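Local coordinates for protein neutral ceramidase (Pseudomonas aeruginosa, PDB 2ZXC) that hydrolyses the N-acyl linkage of ceramides to sphingosine and free fatty acid with the help of a bound zinc ion, and also runs the reverse synthesis, at residues R158-L163 and Q458-G463; T510-D515 and T546-N551. One frame throughout, in Å; residues are numbered along the deposited sequence.

Followed from the N terminus, the chain first closes a long loop at contact 1, where residues 158-163, a short strand running into the helix at 162-165, meet 458-463 after 294 intervening residues. Both sides belong to the N-terminal ceramidase region, and the junction borders the zinc and ceramide site. Contact 2 opens only after contact 1 has closed, so the two follow in series and neither nest nor cross. Its loop is short: 510-515, between helix 471-488 and strand 526-528, folds back on 546-551, which follows strand 539-546 in the C-terminal region. The centres of the two contacts lie about 40 Å apart.

Contact 1: residues R158-L163 and Q458-G463; sequences RNRSLL and QEYEGG. With 2ED (N-[(1R,2R,3E)-2-hydroxy-1-(hydroxymethyl)heptadec-3-en-1-yl]acetamide), chain D.
Arg160 and Ser161 reach across to one carboxylate, that of Glu461, at the wall of the zinc-dependent ceramidase active site. Before them in the chain, Asn159 forms an Asx turn, its OD1 accepting from Ser161 N where the chain leaves strand 158-159. Arg160 is long enough to reach the site: its chain runs extended from CG to NE, and NE donates in the guanidinium plane to Glu461 OE2 at 2.8 Å (159°), a salt bridge. NH2 adds a weak bond to the same oxygen and hydrogen-bonds OH of the zinc ligand Tyr448; NH1 forms a salt bridge with Glu336 and lies 3.2 Å from the acetyl methyl carbon C19 of the bound short-chain ceramide. That ligand's C2 lies over one face of the Tyr460 ring, toward its rim; the ring plane stands 83° from the guanidinium. Ser161, short and polar, places OG beside its backbone N and directly against Glu461, donating to OE1 on the syn side at 2.7 Å, so both carboxylate oxygens are gripped. Leu163 lays CD2 against Glu459 CD at 3.7 Å. Glu459, whose OE1 also bonds Ser164, holds through OE2 a water that accepts from Leu163 N, 3.1 Å from its oxygen.

Contact 2: residues T510-D515 and T546-N551; sequences TGVVAD and TGHPKN
With chi1 at -72°, Asp515 swings its carboxylate toward 546-551, and His548, its CG anti to the backbone N (chi1 -152°), turns one ring face to Val512 CG2. The aspartate spreads its two oxygens over two donors. OD1 takes the backbone N-H of His548 at 2.7 Å, from above the carboxylate plane, while OD2 receives Asn551 ND2 on the syn side, also at 2.7 Å. Carboxylate and amide planes stand steeply to each other, yet OD2 remains near the amide plane, where an N-H can point at it. OD2 also accepts from Lys622 N, so a buried charge is met by several donors, which would probably stabilise it.

Val512 packs among these polar groups, its two methyls facing different neighbours. CG2 makes a CH-pi contact over the His548 ring, 3.9 Å from the centroid, and presses closely on Lys550 CB at 3.4 Å; CG1 touches Asn551 OD1. The ring cannot turn freely: ND1 accepts from Lys550 N at 3.1 Å, nearly in the ring plane, and NE2 is hydrogen-bonded to Glu20 OE1.

Lysine provides the reach needed at the far end. Lys550 NZ donates to Thr510 O at 2.8 Å in the carbonyl plane and also bonds Glu20 O, bringing in the N-terminal part of the chain. Thus a connecting loop is pinned by side chains to a loop that contains a short 3-10 segment, 549-551, and follows strand 539-546 of a five-stranded antiparallel sheet, in a C-terminal beta-rich region consistent with an immunoglobulin-like E-set fold.

Contact 1: residues R158-L163 and Q458-G463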
ATOM      1  N   ARG A 158       2.453 -16.246   8.222  1.00 24.64           N
ATOM      2  CA  ARG A 158       2.830 -16.764   9.529  1.00 26.50           C
ATOM      3  C   ARG A 158       2.866 -15.612  10.515  1.00 25.11           C
ATOM      4  O   ARG A 158       3.215 -14.484  10.163  1.00 25.55           O
ATOM      5  CB  ARG A 158       4.196 -17.461   9.494  1.00 30.26           C
ATOM      6  CG  ARG A 158       5.386 -16.576   9.174  1.00 35.10           C
ATOM      7  CD  ARG A 158       6.693 -17.339   9.413  1.00 39.25           C
ATOM      8  NE  ARG A 158       6.984 -17.499  10.837  1.00 40.83           N
ATOM      9  CZ  ARG A 158       7.510 -16.545  11.602  1.00 43.11           C
ATOM     10  NH1 ARG A 158       7.811 -15.361  11.080  1.00 42.27           N
ATOM     11  NH2 ARG A 158       7.721 -16.767  12.892  1.00 42.50           N
ATOM     12  N   ASN A 159       2.486 -15.899  11.750  1.00 24.14           N
ATOM     13  CA  ASN A 159       2.464 -14.892  12.789  1.00 23.16           C
ATOM     14  C   ASN A 159       3.890 -14.609  13.251  1.00 23.36           C
ATOM     15  O   ASN A 159       4.604 -15.521  13.662  1.00 25.59           O
ATOM     16  CB  ASN A 159       1.606 -15.382  13.947  1.00 22.78           C
ATOM     17  CG  ASN A 159       1.210 -14.270  14.878  1.00 23.35           C
ATOM     18  OD1 ASN A 159       2.055 -13.681  15.553  1.00 23.06           O
ATOM     19  ND2 ASN A 159      -0.083 -13.965  14.916  1.00 20.50           N
ATOM     20  N   ARG A 160       4.300 -13.346  13.182  1.00 21.96           N
ATOM     21  CA  ARG A 160       5.654 -12.952  13.572  1.00 20.06           C
ATOM     22  C   ARG A 160       5.788 -12.632  15.054  1.00 19.57           C
ATOM     23  O   ARG A 160       6.882 -12.378  15.545  1.00 19.37           O
ATOM     24  CB  ARG A 160       6.101 -11.747  12.750  1.00 21.67           C
ATOM     25  CG  ARG A 160       5.309 -10.479  13.038  1.00 21.77           C
ATOM     26  CD  ARG A 160       5.619  -9.401  12.020  1.00 21.19           C
ATOM     27  NE  ARG A 160       5.129  -8.095  12.448  1.00 22.42           N
ATOM     28  CZ  ARG A 160       5.204  -6.996  11.711  1.00 21.11           C
ATOM     29  NH1 ARG A 160       5.744  -7.046  10.501  1.00 23.08           N
ATOM     30  NH2 ARG A 160       4.747  -5.844  12.185  1.00 21.28           N
ATOM     31  N   SER A 161       4.668 -12.634  15.764  1.00 21.09           N
ATOM     32  CA  SER A 161       4.667 -12.365  17.194  1.00 21.44           C
ATOM     33  C   SER A 161       3.746 -13.368  17.894  1.00 21.28           C
ATOM     34  O   SER A 161       2.815 -12.991  18.602  1.00 22.16           O
ATOM     35  CB  SER A 161       4.202 -10.933  17.456  1.00 24.11           C
ATOM     36  OG  SER A 161       5.068  -9.997  16.825  1.00 24.89           O
ATOM     37  N   LEU A 162       4.026 -14.653  17.691  1.00 21.92           N
ATOM     38  CA  LEU A 162       3.219 -15.724  18.277  1.00 22.30           C
ATOM     39  C   LEU A 162       3.068 -15.588  19.791  1.00 21.09           C
ATOM     40  O   LEU A 162       1.980 -15.767  20.332  1.00 21.81           O
ATOM     41  CB  LEU A 162       3.836 -17.086  17.956  1.00 22.18           C
ATOM     42  CG  LEU A 162       2.952 -18.152  17.307  1.00 27.10           C
ATOM     43  CD1 LEU A 162       3.519 -19.517  17.640  1.00 25.02           C
ATOM     44  CD2 LEU A 162       1.518 -18.056  17.808  1.00 28.68           C
ATOM     45  N   LEU A 163       4.163 -15.273  20.473  1.00 20.24           N
ATOM     46  CA  LEU A 163       4.134 -15.129  21.921  1.00 20.47           C
ATOM     47  C   LEU A 163       2.992 -14.228  22.387  1.00 21.01           C
ATOM     48  O   LEU A 163       2.259 -14.575  23.308  1.00 21.19           O
ATOM     49  CB  LEU A 163       5.473 -14.580  22.425  1.00 20.90           C
ATOM     50  CG  LEU A 163       5.493 -14.188  23.904  1.00 25.48           C
ATOM     51  CD1 LEU A 163       6.767 -14.680  24.561  1.00 27.71           C
ATOM     52  CD2 LEU A 163       5.365 -12.680  24.031  1.00 25.69           C
ATOM     53  N   GLN A 458       4.208  -6.372  25.083  1.00 20.90           N
ATOM     54  CA  GLN A 458       5.037  -5.383  24.413  1.00 22.22           C
ATOM     55  C   GLN A 458       6.018  -5.885  23.360  1.00 22.73           C
ATOM     56  O   GLN A 458       7.195  -5.508  23.363  1.00 23.48           O
ATOM     57  CB  GLN A 458       5.784  -4.531  25.443  1.00 19.66           C
ATOM     58  CG  GLN A 458       4.929  -3.422  26.011  1.00 19.74           C
ATOM     59  CD  GLN A 458       4.495  -2.432  24.949  1.00 20.25           C
ATOM     60  OE1 GLN A 458       5.301  -1.656  24.439  1.00 20.74           O
ATOM     61  NE2 GLN A 458       3.215  -2.461  24.605  1.00 19.03           N
ATOM     62  N   GLU A 459       5.553  -6.751  22.467  1.00 21.53           N
ATOM     63  CA  GLU A 459       6.422  -7.177  21.391  1.00 21.36           C
ATOM     64  C   GLU A 459       6.328  -6.004  20.418  1.00 20.68           C
ATOM     65  O   GLU A 459       5.642  -5.022  20.697  1.00 19.98           O
ATOM     66  CB  GLU A 459       5.938  -8.483  20.752  1.00 22.44           C
ATOM     67  CG  GLU A 459       6.348  -9.724  21.556  1.00 25.22           C
ATOM     68  CD  GLU A 459       6.199 -11.024  20.775  1.00 27.94           C
ATOM     69  OE1 GLU A 459       5.049 -11.434  20.499  1.00 29.00           O
ATOM     70  OE2 GLU A 459       7.237 -11.634  20.435  1.00 27.89           O
ATOM     71  N   TYR A 460       7.003  -6.095  19.283  1.00 20.53           N
ATOM     72  CA  TYR A 460       6.996  -5.002  18.323  1.00 21.21           C
ATOM     73  C   TYR A 460       5.666  -4.264  18.107  1.00 20.27           C
ATOM     74  O   TYR A 460       5.618  -3.042  18.209  1.00 21.00           O
ATOM     75  CB  TYR A 460       7.512  -5.491  16.972  1.00 22.60           C
ATOM     76  CG  TYR A 460       7.575  -4.386  15.952  1.00 23.35           C
ATOM     77  CD1 TYR A 460       8.613  -3.454  15.969  1.00 26.15           C
ATOM     78  CD2 TYR A 460       6.582  -4.249  14.990  1.00 24.41           C
ATOM     79  CE1 TYR A 460       8.658  -2.408  15.046  1.00 27.17           C
ATOM     80  CE2 TYR A 460       6.615  -3.212  14.066  1.00 24.99           C
ATOM     81  CZ  TYR A 460       7.654  -2.297  14.099  1.00 26.26           C
ATOM     82  OH  TYR A 460       7.687  -1.273  13.177  1.00 29.46           O
ATOM     83  N   GLU A 461       4.592  -4.988  17.805  1.00 18.86           N
ATOM     84  CA  GLU A 461       3.306  -4.335  17.552  1.00 17.98           C
ATOM     85  C   GLU A 461       2.801  -3.581  18.776  1.00 17.52           C
ATOM     86  O   GLU A 461       2.196  -2.513  18.657  1.00 16.03           O
ATOM     87  CB  GLU A 461       2.252  -5.357  17.105  1.00 16.76           C
ATOM     88  CG  GLU A 461       2.587  -6.105  15.830  1.00 17.31           C
ATOM     89  CD  GLU A 461       3.700  -7.119  16.022  1.00 20.64           C
ATOM     90  OE1 GLU A 461       3.858  -7.616  17.159  1.00 21.05           O
ATOM     91  OE2 GLU A 461       4.407  -7.434  15.039  1.00 20.40           O
ATOM     92  N   GLY A 462       3.047  -4.145  19.953  1.00 16.11           N
ATOM     93  CA  GLY A 462       2.621  -3.501  21.182  1.00 15.74           C
ATOM     94  C   GLY A 462       3.387  -2.211  21.403  1.00 16.29           C
ATOM     95  O   GLY A 462       2.810  -1.186  21.763  1.00 16.53           O
ATOM     96  N   GLY A 463       4.694  -2.262  21.181  1.00 15.76           N
ATOM     97  CA  GLY A 463       5.512  -1.078  21.354  1.00 17.59           C
ATOM     98  C   GLY A 463       5.046   0.030  20.429  1.00 18.76           C
ATOM     99  O   GLY A 463       5.200   1.215  20.732  1.00 18.40           O
TER
HETATM  100  O2  2ED D 701       7.189  -3.074  10.488  1.00 58.32           O
HETATM  101  O3  2ED D 701      11.557  -1.861   9.806  1.00 58.93           O
HETATM  102  O1  2ED D 701       9.280  -4.158  12.773  1.00 62.82           O
HETATM  103  C1  2ED D 701       9.900  -3.452  10.550  1.00 59.46           C
HETATM  104  C2  2ED D 701      10.164  -4.438  11.682  1.00 61.22           C
HETATM  105  C3  2ED D 701      11.595  -4.301  12.144  1.00 62.21           C
HETATM  106  C4  2ED D 701      11.905  -4.515  13.420  1.00 62.44           C
HETATM  107  C5  2ED D 701      10.825  -4.896  14.405  1.00 62.69           C
HETATM  108  C6  2ED D 701      11.423  -5.008  15.791  1.00 63.82           C
HETATM  109  C18 2ED D 701       7.666  -3.884   9.709  1.00 58.84           C
HETATM  110  C19 2ED D 701       6.820  -4.658   8.742  1.00 56.70           C
HETATM  111  N   2ED D 701       8.972  -4.137   9.663  1.00 59.05           N
HETATM  112  C   2ED D 701      11.154  -3.232   9.712  1.00 58.58           C
HETATM  113  O   HOH W   1       6.964 -14.261  19.807  1.00 26.28           O

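Contact 2: residues T510-D515 and T546-N551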
ATOM      1  N   THR A 510      17.855  15.779  -1.019  1.00 28.03           N
ATOM      2  CA  THR A 510      18.205  16.552  -2.197  1.00 29.59           C
ATOM      3  C   THR A 510      17.463  16.104  -3.445  1.00 28.50           C
ATOM      4  O   THR A 510      17.138  14.926  -3.603  1.00 27.85           O
ATOM      5  CB  THR A 510      19.702  16.459  -2.510  1.00 30.47           C
ATOM      6  OG1 THR A 510      20.459  16.673  -1.315  1.00 35.64           O
ATOM      7  CG2 THR A 510      20.085  17.514  -3.532  1.00 33.56           C
ATOM      8  N   GLY A 511      17.198  17.064  -4.324  1.00 27.23           N
ATOM      9  CA  GLY A 511      16.533  16.765  -5.574  1.00 26.89           C
ATOM     10  C   GLY A 511      17.619  16.586  -6.617  1.00 28.88           C
ATOM     11  O   GLY A 511      18.752  16.239  -6.280  1.00 29.71           O
ATOM     12  N   VAL A 512      17.282  16.816  -7.881  1.00 29.56           N
ATOM     13  CA  VAL A 512      18.250  16.690  -8.964  1.00 28.55           C
ATOM     14  C   VAL A 512      18.932  18.043  -9.158  1.00 28.82           C
ATOM     15  O   VAL A 512      18.268  19.050  -9.395  1.00 28.74           O
ATOM     16  CB  VAL A 512      17.555  16.291 -10.281  1.00 28.19           C
ATOM     17  CG1 VAL A 512      18.587  16.110 -11.381  1.00 27.11           C
ATOM     18  CG2 VAL A 512      16.753  15.012 -10.075  1.00 27.63           C
ATOM     19  N   VAL A 513      20.253  18.068  -9.041  1.00 29.07           N
ATOM     20  CA  VAL A 513      20.998  19.313  -9.209  1.00 28.80           C
ATOM     21  C   VAL A 513      21.261  19.524 -10.688  1.00 28.39           C
ATOM     22  O   VAL A 513      21.001  20.593 -11.238  1.00 27.42           O
ATOM     23  CB  VAL A 513      22.353  19.262  -8.464  1.00 29.98           C
ATOM     24  CG1 VAL A 513      23.166  20.510  -8.768  1.00 30.11           C
ATOM     25  CG2 VAL A 513      22.116  19.135  -6.967  1.00 29.85           C
ATOM     26  N   ALA A 514      21.773  18.482 -11.328  1.00 26.28           N
ATOM     27  CA  ALA A 514      22.085  18.541 -12.741  1.00 26.66           C
ATOM     28  C   ALA A 514      22.460  17.158 -13.229  1.00 26.02           C
ATOM     29  O   ALA A 514      22.936  16.322 -12.458  1.00 26.70           O
ATOM     30  CB  ALA A 514      23.244  19.514 -12.988  1.00 26.69           C
ATOM     31  N   ASP A 515      22.226  16.924 -14.512  1.00 24.32           N
ATOM     32  CA  ASP A 515      22.555  15.661 -15.145  1.00 23.56           C
ATOM     33  C   ASP A 515      23.587  15.944 -16.223  1.00 24.26           C
ATOM     34  O   ASP A 515      23.568  16.999 -16.856  1.00 24.00           O
ATOM     35  CB  ASP A 515      21.331  15.043 -15.828  1.00 22.99           C
ATOM     36  CG  ASP A 515      20.312  14.495 -14.851  1.00 23.35           C
ATOM     37  OD1 ASP A 515      20.563  13.436 -14.236  1.00 21.29           O
ATOM     38  OD2 ASP A 515      19.248  15.127 -14.704  1.00 23.50           O
ATOM     39  N   THR A 546      21.858   7.817 -19.100  1.00 23.17           N
ATOM     40  CA  THR A 546      20.587   8.447 -18.773  1.00 24.39           C
ATOM     41  C   THR A 546      20.678   9.648 -17.848  1.00 22.75           C
ATOM     42  O   THR A 546      21.758  10.116 -17.515  1.00 21.57           O
ATOM     43  CB  THR A 546      19.639   7.432 -18.107  1.00 26.22           C
ATOM     44  OG1 THR A 546      19.731   6.179 -18.791  1.00 35.28           O
ATOM     45  CG2 THR A 546      18.214   7.912 -18.175  1.00 23.29           C
ATOM     46  N   GLY A 547      19.504  10.133 -17.453  1.00 24.27           N
ATOM     47  CA  GLY A 547      19.384  11.248 -16.541  1.00 23.04           C
ATOM     48  C   GLY A 547      18.604  10.758 -15.334  1.00 23.32           C
ATOM     49  O   GLY A 547      17.981   9.697 -15.379  1.00 23.35           O
ATOM     50  N   HIS A 548      18.629  11.537 -14.260  1.00 23.01           N
ATOM     51  CA  HIS A 548      17.949  11.195 -13.011  1.00 21.36           C
ATOM     52  C   HIS A 548      16.434  11.022 -13.150  1.00 19.86           C
ATOM     53  O   HIS A 548      15.725  11.967 -13.480  1.00 20.47           O
ATOM     54  CB  HIS A 548      18.237  12.279 -11.981  1.00 20.23           C
ATOM     55  CG  HIS A 548      18.208  11.793 -10.569  1.00 20.55           C
ATOM     56  ND1 HIS A 548      17.101  11.195 -10.009  1.00 19.77           N
ATOM     57  CD2 HIS A 548      19.154  11.818  -9.601  1.00 19.94           C
ATOM     58  CE1 HIS A 548      17.367  10.871  -8.756  1.00 21.36           C
ATOM     59  NE2 HIS A 548      18.605  11.239  -8.484  1.00 19.74           N
ATOM     60  N   PRO A 549      15.916   9.814 -12.876  1.00 18.26           N
ATOM     61  CA  PRO A 549      14.469   9.583 -12.994  1.00 18.20           C
ATOM     62  C   PRO A 549      13.618  10.510 -12.137  1.00 18.63           C
ATOM     63  O   PRO A 549      12.415  10.648 -12.362  1.00 17.08           O
ATOM     64  CB  PRO A 549      14.311   8.107 -12.610  1.00 19.31           C
ATOM     65  CG  PRO A 549      15.526   7.819 -11.764  1.00 19.79           C
ATOM     66  CD  PRO A 549      16.616   8.585 -12.472  1.00 16.99           C
ATOM     67  N   LYS A 550      14.250  11.154 -11.163  1.00 19.03           N
ATOM     68  CA  LYS A 550      13.547  12.078 -10.286  1.00 20.96           C
ATOM     69  C   LYS A 550      13.044  13.256 -11.108  1.00 20.84           C
ATOM     70  O   LYS A 550      12.097  13.943 -10.725  1.00 21.37           O
ATOM     71  CB  LYS A 550      14.493  12.581  -9.194  1.00 21.66           C
ATOM     72  CG  LYS A 550      13.872  12.687  -7.823  1.00 22.08           C
ATOM     73  CD  LYS A 550      14.920  13.068  -6.798  1.00 20.72           C
ATOM     74  CE  LYS A 550      14.714  12.318  -5.503  1.00 19.63           C
ATOM     75  NZ  LYS A 550      15.662  12.762  -4.449  1.00 18.40           N
ATOM     76  N   ASN A 551      13.692  13.501 -12.239  1.00 21.13           N
ATOM     77  CA  ASN A 551      13.284  14.603 -13.097  1.00 20.69           C
ATOM     78  C   ASN A 551      11.874  14.402 -13.616  1.00 21.31           C
ATOM     79  O   ASN A 551      11.143  15.371 -13.819  1.00 21.76           O
ATOM     80  CB  ASN A 551      14.231  14.747 -14.286  1.00 20.92           C
ATOM     81  CG  ASN A 551      15.584  15.276 -13.886  1.00 20.35           C
ATOM     82  OD1 ASN A 551      15.684  16.284 -13.194  1.00 21.96           O
ATOM     83  ND2 ASN A 551      16.635  14.599 -14.322  1.00 19.31           N
TER